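Side-chain contacts in protein F2 like fibronectin-binding protein (Streptococcus pneumoniae, PDB 5A0N), which probably attaches the pneumococcus covalently to host surfaces through an internal thioester in its N-terminal adhesin domain: residues M154-D159 with Y163-F168; Q144-R149 with M178-L183. All blocks are in the same frame, centred on the assembly; numbering follows the deposited sequence.

Interaction 1: M154-D159 with Y163-F168; sequences MRVSSD and YIYEKF
Met154 meets Ile164 where the loop that joins helix 132-152 to the short helix 162-165 folds back on that helix, in the helical part of the thioester domain. The sulfur-bearing chain is bent at its end, and Met154 CE rests 3.7 Å from Ile164 CD1, the two side chains crossing at about a right angle. The same methyl lies near the hydroxyl of Tyr163, whose ring has CG1 of Ile164 over one face. The side chain of Met154 is also close to a bound MES molecule, probably from the crystallisation liquor.

Val156 is buried and does most with one branch. Its CG1 stands anti to the backbone N (chi1 -179°), which turns it toward Ile164, Tyr165 and Phe168. Val156 CG1 comes 3.7 Å from Tyr165 CB, at the edge of that ring and near its plane. It also touches Ile164 CG2, and Val156 CG1 is 3.9 Å from Phe168 CE2. A type I turn from Tyr165 to Phe168, closed by the bond from Phe168 N to Tyr165 O, brings the two aromatic residues to the same valine.

Ser157 and Ser158 meet Tyr165 mainly through backbone. Ser157 O lies 3.3 Å from Tyr165 CB, and Ser158 CB touches the ring at CE2. Ser157 OG accepts from the backbone N of Asp159, an ST turn. The peptide joining the two serines lies over one face of the Tyr165 ring, with Ser158 N 3.7 Å above its centre.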
loop_
_atom_site.group_PDB
_atom_site.type_symbol
_atom_site.label_atom_id
_atom_site.label_comp_id
_atom_site.label_asym_id
_atom_site.label_seq_id
_atom_site.Cartn_x
_atom_site.Cartn_y
_atom_site.Cartn_z
ATOM N N MET A 154 -7.957 4.453 11.198
ATOM C CA MET A 154 -7.778 3.095 11.701
ATOM C C MET A 154 -6.465 2.955 12.460
ATOM O O MET A 154 -5.468 2.446 11.952
ATOM C CB MET A 154 -7.876 2.085 10.558
ATOM C CG MET A 154 -7.810 0.657 11.067
ATOM S SD MET A 154 -8.010 -0.551 9.790
ATOM C CE MET A 154 -9.660 -1.022 10.203
ATOM N N ARG A 155 -6.481 3.416 13.698
ATOM C CA ARG A 155 -5.341 3.306 14.592
ATOM C C ARG A 155 -5.412 1.956 15.297
ATOM O O ARG A 155 -6.434 1.614 15.916
ATOM C CB ARG A 155 -5.361 4.446 15.608
ATOM C CG ARG A 155 -4.159 4.433 16.527
ATOM C CD ARG A 155 -4.137 5.671 17.415
ATOM N NE ARG A 155 -5.304 5.825 18.281
ATOM C CZ ARG A 155 -5.475 5.213 19.458
ATOM N NH1 ARG A 155 -4.584 4.326 19.916
ATOM N NH2 ARG A 155 -6.554 5.479 20.184
ATOM N N VAL A 156 -4.352 1.169 15.136
ATOM C CA VAL A 156 -4.282 -0.148 15.729
ATOM C C VAL A 156 -3.304 -0.145 16.897
ATOM O O VAL A 156 -2.165 0.319 16.759
ATOM C CB VAL A 156 -3.871 -1.200 14.655
ATOM C CG1 VAL A 156 -3.828 -2.565 15.274
ATOM C CG2 VAL A 156 -4.811 -1.179 13.490
ATOM N N SER A 157 -3.756 -0.675 18.037
ATOM C CA SER A 157 -2.935 -0.775 19.238
ATOM C C SER A 157 -3.478 -1.845 20.161
ATOM O O SER A 157 -4.482 -2.465 19.847
ATOM C CB SER A 157 -2.913 0.553 19.992
ATOM O OG SER A 157 -4.139 0.694 20.718
ATOM N N SER A 158 -2.844 -2.037 21.321
ATOM C CA SER A 158 -3.323 -3.071 22.246
ATOM C C SER A 158 -4.701 -2.756 22.836
ATOM O O SER A 158 -5.312 -3.659 23.393
ATOM C CB SER A 158 -2.319 -3.369 23.353
ATOM O OG SER A 158 -2.188 -2.242 24.146
ATOM N N ASP A 159 -5.207 -1.519 22.696
ATOM C CA ASP A 159 -6.561 -1.197 23.162
ATOM C C ASP A 159 -7.487 -0.592 22.122
ATOM O O ASP A 159 -8.606 -0.215 22.453
ATOM C CB ASP A 159 -6.563 -0.345 24.456
ATOM C CG ASP A 159 -6.091 1.046 24.241
ATOM O OD1 ASP A 159 -5.839 1.424 23.093
ATOM O OD2 ASP A 159 -5.964 1.777 25.258
ATOM N N TYR A 163 -8.941 -6.436 17.437
ATOM C CA TYR A 163 -9.087 -7.607 16.566
ATOM C C TYR A 163 -8.005 -7.704 15.496
ATOM O O TYR A 163 -7.657 -8.780 15.018
ATOM C CB TYR A 163 -10.471 -7.632 15.918
ATOM C CG TYR A 163 -10.726 -6.692 14.740
ATOM C CD1 TYR A 163 -10.788 -5.288 14.905
ATOM C CD2 TYR A 163 -10.955 -7.224 13.465
ATOM C CE1 TYR A 163 -11.051 -4.468 13.831
ATOM C CE2 TYR A 163 -11.248 -6.407 12.403
ATOM C CZ TYR A 163 -11.276 -5.024 12.580
ATOM O OH TYR A 163 -11.592 -4.267 11.486
ATOM N N ILE A 164 -7.466 -6.560 15.106
ATOM C CA ILE A 164 -6.346 -6.540 14.170
ATOM C C ILE A 164 -5.043 -6.720 14.951
ATOM O O ILE A 164 -4.198 -7.524 14.589
ATOM C CB ILE A 164 -6.341 -5.219 13.342
ATOM C CG1 ILE A 164 -7.574 -5.179 12.392
ATOM C CG2 ILE A 164 -5.053 -5.122 12.536
ATOM C CD1 ILE A 164 -7.955 -3.793 11.973
ATOM N N TYR A 165 -4.873 -5.936 16.015
ATOM C CA TYR A 165 -3.618 -5.962 16.752
ATOM C C TYR A 165 -3.239 -7.358 17.210
ATOM O O TYR A 165 -2.082 -7.772 17.111
ATOM C CB TYR A 165 -3.699 -5.049 17.958
ATOM C CG TYR A 165 -2.344 -4.789 18.565
ATOM C CD1 TYR A 165 -1.444 -3.899 17.968
ATOM C CD2 TYR A 165 -1.962 -5.407 19.724
ATOM C CE1 TYR A 165 -0.206 -3.646 18.521
ATOM C CE2 TYR A 165 -0.714 -5.162 20.289
ATOM C CZ TYR A 165 0.151 -4.282 19.684
ATOM O OH TYR A 165 1.407 -4.014 20.229
ATOM N N GLU A 166 -4.230 -8.113 17.682
ATOM C CA GLU A 166 -3.960 -9.419 18.263
ATOM C C GLU A 166 -3.517 -10.434 17.193
ATOM O O GLU A 166 -2.972 -11.480 17.519
ATOM C CB GLU A 166 -5.173 -9.952 19.040
ATOM C CG GLU A 166 -6.363 -10.324 18.157
ATOM C CD GLU A 166 -7.633 -10.655 18.951
ATOM O OE1 GLU A 166 -7.645 -10.468 20.189
ATOM O OE2 GLU A 166 -8.624 -11.102 18.323
ATOM N N LYS A 167 -3.747 -10.125 15.920
ATOM C CA LYS A 167 -3.282 -10.976 14.829
ATOM C C LYS A 167 -1.836 -10.693 14.440
ATOM O O LYS A 167 -1.225 -11.468 13.719
ATOM C CB LYS A 167 -4.172 -10.818 13.596
ATOM C CG LYS A 167 -5.613 -11.240 13.785
ATOM C CD LYS A 167 -6.361 -10.972 12.477
ATOM C CE LYS A 167 -7.670 -11.729 12.354
ATOM N NZ LYS A 167 -8.670 -11.264 13.341
ATOM N N PHE A 168 -1.295 -9.563 14.893
ATOM C CA PHE A 168 0.069 -9.206 14.550
ATOM C C PHE A 168 1.055 -10.151 15.247
ATOM O O PHE A 168 0.853 -10.547 16.399
ATOM C CB PHE A 168 0.412 -7.772 14.985
ATOM C CG PHE A 168 -0.168 -6.668 14.130
ATOM C CD1 PHE A 168 -0.627 -6.875 12.834
ATOM C CD2 PHE A 168 -0.191 -5.395 14.605
ATOM C CE1 PHE A 168 -1.141 -5.823 12.093
ATOM C CE2 PHE A 168 -0.681 -4.355 13.863
ATOM C CZ PHE A 168 -1.145 -4.548 12.602
#

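Interaction 2: Q144-R149 with M178-L183; sequences QYEIWR and MIRTDL. With GOL (glycerol), chain C.
A three-residue salt-bridge network links helix 132-152 to helix 170-182 within the helical part of this thioester domain. Glu146 lies at its centre. Arg180 grips the carboxylate side-on, with one nitrogen for each oxygen. Arg180 NE gives a nearly straight bond to Glu146 OE2 (2.9 Å, 173°), and Arg180 NH2 reaches Glu146 OE1, also at 2.9 Å, on the syn lone pair. The carboxylate and guanidinium planes are still 41° apart, so the pair is twisted rather than flat.

Glu146 OE2 accepts a second bond, from Arg149 NH1 at 2.9 Å, one turn along the same helix. Arg180 NE and Arg149 NH1 come to this oxygen from opposite faces of the carboxylate plane. The two guanidinium groups are almost perpendicular, and Arg149 NH1 is 3.5 Å from Arg180 NE. The shared carboxylate probably offsets the closeness of these like charges. Arg180 NH2 also bonds to the backbone O of Val156.

A glycerol, probably from the crystallisation liquor, bridges the helices beside the network. Its O2 takes a bond from Arg149 NH1 (2.9 Å) and its O3 one from Arg149 NH2, while its O1 donates to the backbone O of Arg180 at 2.7 Å.

The apolar share is small: Glu146 CG meets Ile179 CG2 at 4.1 Å. The helix segments cross at -49° with axes 11.6 Å apart. Ile179 packs on Phe139, Val142 and Ile143 of helix 132-152, Leu112 of helix 105-118 and Ile123 of helix 123-128.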
loop_
_atom_site.group_PDB
_atom_site.type_symbol
_atom_site.label_atom_id
_atom_site.label_comp_id
_atom_site.label_asym_id
_atom_site.label_seq_id
_atom_site.Cartn_x
_atom_site.Cartn_y
_atom_site.Cartn_z
ATOM N N GLN A 144 0.779 -0.815 5.934
ATOM C CA GLN A 144 -0.557 -0.613 5.411
ATOM C C GLN A 144 -1.524 -0.155 6.501
ATOM O O GLN A 144 -2.346 0.726 6.262
ATOM C CB GLN A 144 -1.050 -1.882 4.740
ATOM C CG GLN A 144 -2.489 -1.809 4.229
ATOM C CD GLN A 144 -2.653 -0.874 3.075
ATOM O OE1 GLN A 144 -2.529 -1.280 1.908
ATOM N NE2 GLN A 144 -2.994 0.379 3.368
ATOM N N TYR A 145 -1.508 -0.802 7.650
ATOM C CA TYR A 145 -2.383 -0.387 8.746
ATOM C C TYR A 145 -2.064 1.036 9.186
ATOM O O TYR A 145 -3.002 1.799 9.494
ATOM C CB TYR A 145 -2.395 -1.369 9.924
ATOM C CG TYR A 145 -3.282 -2.554 9.630
ATOM C CD1 TYR A 145 -4.667 -2.416 9.667
ATOM C CD2 TYR A 145 -2.752 -3.793 9.268
ATOM C CE1 TYR A 145 -5.508 -3.483 9.330
ATOM C CE2 TYR A 145 -3.591 -4.855 8.931
ATOM C CZ TYR A 145 -4.958 -4.689 8.956
ATOM O OH TYR A 145 -5.807 -5.698 8.596
ATOM N N GLU A 146 -0.792 1.430 9.202
ATOM C CA GLU A 146 -0.485 2.791 9.592
ATOM C C GLU A 146 -0.886 3.801 8.523
ATOM O O GLU A 146 -1.322 4.904 8.869
ATOM C CB GLU A 146 0.960 2.932 10.034
ATOM C CG GLU A 146 1.197 4.117 10.990
ATOM C CD GLU A 146 0.580 3.983 12.371
ATOM O OE1 GLU A 146 -0.245 3.063 12.586
ATOM O OE2 GLU A 146 0.927 4.798 13.251
ATOM N N ILE A 147 -0.833 3.420 7.243
ATOM C CA ILE A 147 -1.406 4.279 6.217
ATOM C C ILE A 147 -2.881 4.520 6.492
ATOM O O ILE A 147 -3.354 5.667 6.406
ATOM C CB ILE A 147 -1.120 3.720 4.809
ATOM C CG1 ILE A 147 0.362 3.931 4.510
ATOM C CG2 ILE A 147 -2.035 4.310 3.740
ATOM C CD1 ILE A 147 0.866 3.241 3.247
ATOM N N TRP A 148 -3.610 3.459 6.837
ATOM C CA TRP A 148 -5.040 3.551 7.132
ATOM C C TRP A 148 -5.346 4.327 8.415
ATOM O O TRP A 148 -6.442 4.871 8.548
ATOM C CB TRP A 148 -5.664 2.149 7.223
ATOM C CG TRP A 148 -5.814 1.470 5.923
ATOM C CD1 TRP A 148 -5.999 2.036 4.714
ATOM C CD2 TRP A 148 -5.848 0.042 5.715
ATOM N NE1 TRP A 148 -6.179 1.050 3.749
ATOM C CE2 TRP A 148 -6.058 -0.185 4.347
ATOM C CE3 TRP A 148 -5.693 -1.057 6.556
ATOM C CZ2 TRP A 148 -6.146 -1.475 3.804
ATOM C CZ3 TRP A 148 -5.723 -2.308 6.017
ATOM C CH2 TRP A 148 -5.958 -2.518 4.657
ATOM N N ARG A 149 -4.397 4.427 9.333
ATOM C CA ARG A 149 -4.574 5.331 10.480
ATOM C C ARG A 149 -4.861 6.730 9.971
ATOM O O ARG A 149 -5.723 7.422 10.513
ATOM C CB ARG A 149 -3.313 5.332 11.342
ATOM C CG ARG A 149 -3.357 6.336 12.486
ATOM C CD ARG A 149 -2.116 6.270 13.336
ATOM N NE ARG A 149 -2.132 7.267 14.388
ATOM C CZ ARG A 149 -1.111 7.497 15.200
ATOM N NH1 ARG A 149 -0.042 6.745 15.161
ATOM N NH2 ARG A 149 -1.189 8.460 16.114
ATOM N N MET A 178 8.326 1.096 16.176
ATOM C CA MET A 178 9.412 1.799 15.497
ATOM C C MET A 178 8.896 2.757 14.425
ATOM O O MET A 178 9.364 3.887 14.327
ATOM C CB MET A 178 10.422 0.817 14.924
ATOM C CG MET A 178 11.097 -0.033 15.992
ATOM S SD MET A 178 12.024 -1.399 15.216
ATOM C CE MET A 178 12.137 -2.590 16.492
ATOM N N ILE A 179 7.929 2.303 13.628
ATOM C CA ILE A 179 7.286 3.190 12.661
ATOM C C ILE A 179 6.771 4.454 13.363
ATOM O O ILE A 179 6.989 5.574 12.892
ATOM C CB ILE A 179 6.107 2.500 11.947
ATOM C CG1 ILE A 179 6.602 1.404 10.992
ATOM C CG2 ILE A 179 5.234 3.507 11.218
ATOM C CD1 ILE A 179 5.509 0.428 10.560
ATOM N N ARG A 180 6.072 4.272 14.482
ATOM C CA ARG A 180 5.450 5.419 15.163
ATOM C C ARG A 180 6.488 6.359 15.748
ATOM O O ARG A 180 6.260 7.571 15.799
ATOM C CB ARG A 180 4.501 4.938 16.243
ATOM C CG ARG A 180 3.244 4.375 15.601
ATOM C CD ARG A 180 2.230 3.781 16.556
ATOM N NE ARG A 180 1.035 3.437 15.783
ATOM C CZ ARG A 180 0.072 2.632 16.161
ATOM N NH1 ARG A 180 0.086 2.075 17.351
ATOM N NH2 ARG A 180 -0.916 2.392 15.325
ATOM N N THR A 181 7.627 5.837 16.174
ATOM C CA THR A 181 8.717 6.670 16.688
ATOM C C THR A 181 9.454 7.394 15.569
ATOM O O THR A 181 9.882 8.535 15.745
ATOM C CB THR A 181 9.683 5.778 17.480
ATOM O OG1 THR A 181 8.969 5.125 18.537
ATOM C CG2 THR A 181 10.811 6.535 18.063
ATOM N N ASP A 182 9.597 6.735 14.417
ATOM C CA ASP A 182 10.527 7.176 13.381
ATOM C C ASP A 182 9.912 7.957 12.235
ATOM O O ASP A 182 10.635 8.517 11.414
ATOM C CB ASP A 182 11.256 5.986 12.762
ATOM C CG ASP A 182 12.161 5.243 13.727
ATOM O OD1 ASP A 182 12.311 5.691 14.893
ATOM O OD2 ASP A 182 12.707 4.185 13.306
ATOM N N LEU A 183 8.588 8.013 12.190
ATOM C CA LEU A 183 7.861 8.530 11.020
ATOM C C LEU A 183 8.361 9.878 10.478
ATOM O O LEU A 183 8.467 10.052 9.273
ATOM C CB LEU A 183 6.371 8.701 11.379
ATOM C CG LEU A 183 5.419 9.219 10.304
ATOM C CD1 LEU A 183 5.477 8.369 9.049
ATOM C CD2 LEU A 183 4.004 9.280 10.800
HETATM C C1 GOL C . 3.002 9.033 15.610
HETATM O O1 GOL C . 3.806 8.212 14.766
HETATM C C2 GOL C . 2.849 8.530 17.057
HETATM O O2 GOL C . 2.028 7.375 17.028
HETATM C C3 GOL C . 2.247 9.601 18.005
HETATM O O3 GOL C . 0.902 10.046 17.684
#

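The two contacts lie on the same side of the chain's centre, with their centres about 12 Å apart. Interaction 1 is nested along the chain inside the loop that interaction 2 closes. The order is helix 132-152, the loop with 154-159, helix 162-165, then helix 170-182. All four segments belong to the helical part, which matches the pilus-presented adhesin helical insertion family. The contacts also touch directly. Met154 N probably bonds to Trp148 O, and Ile164 CG2 packs on the Tyr145 ring. The connection is thus tied to helix 132-152, and also to helix 170-182, where Val156 O meets Arg180 and Phe168 packs on Leu176. Interaction 2 joins those helices directly.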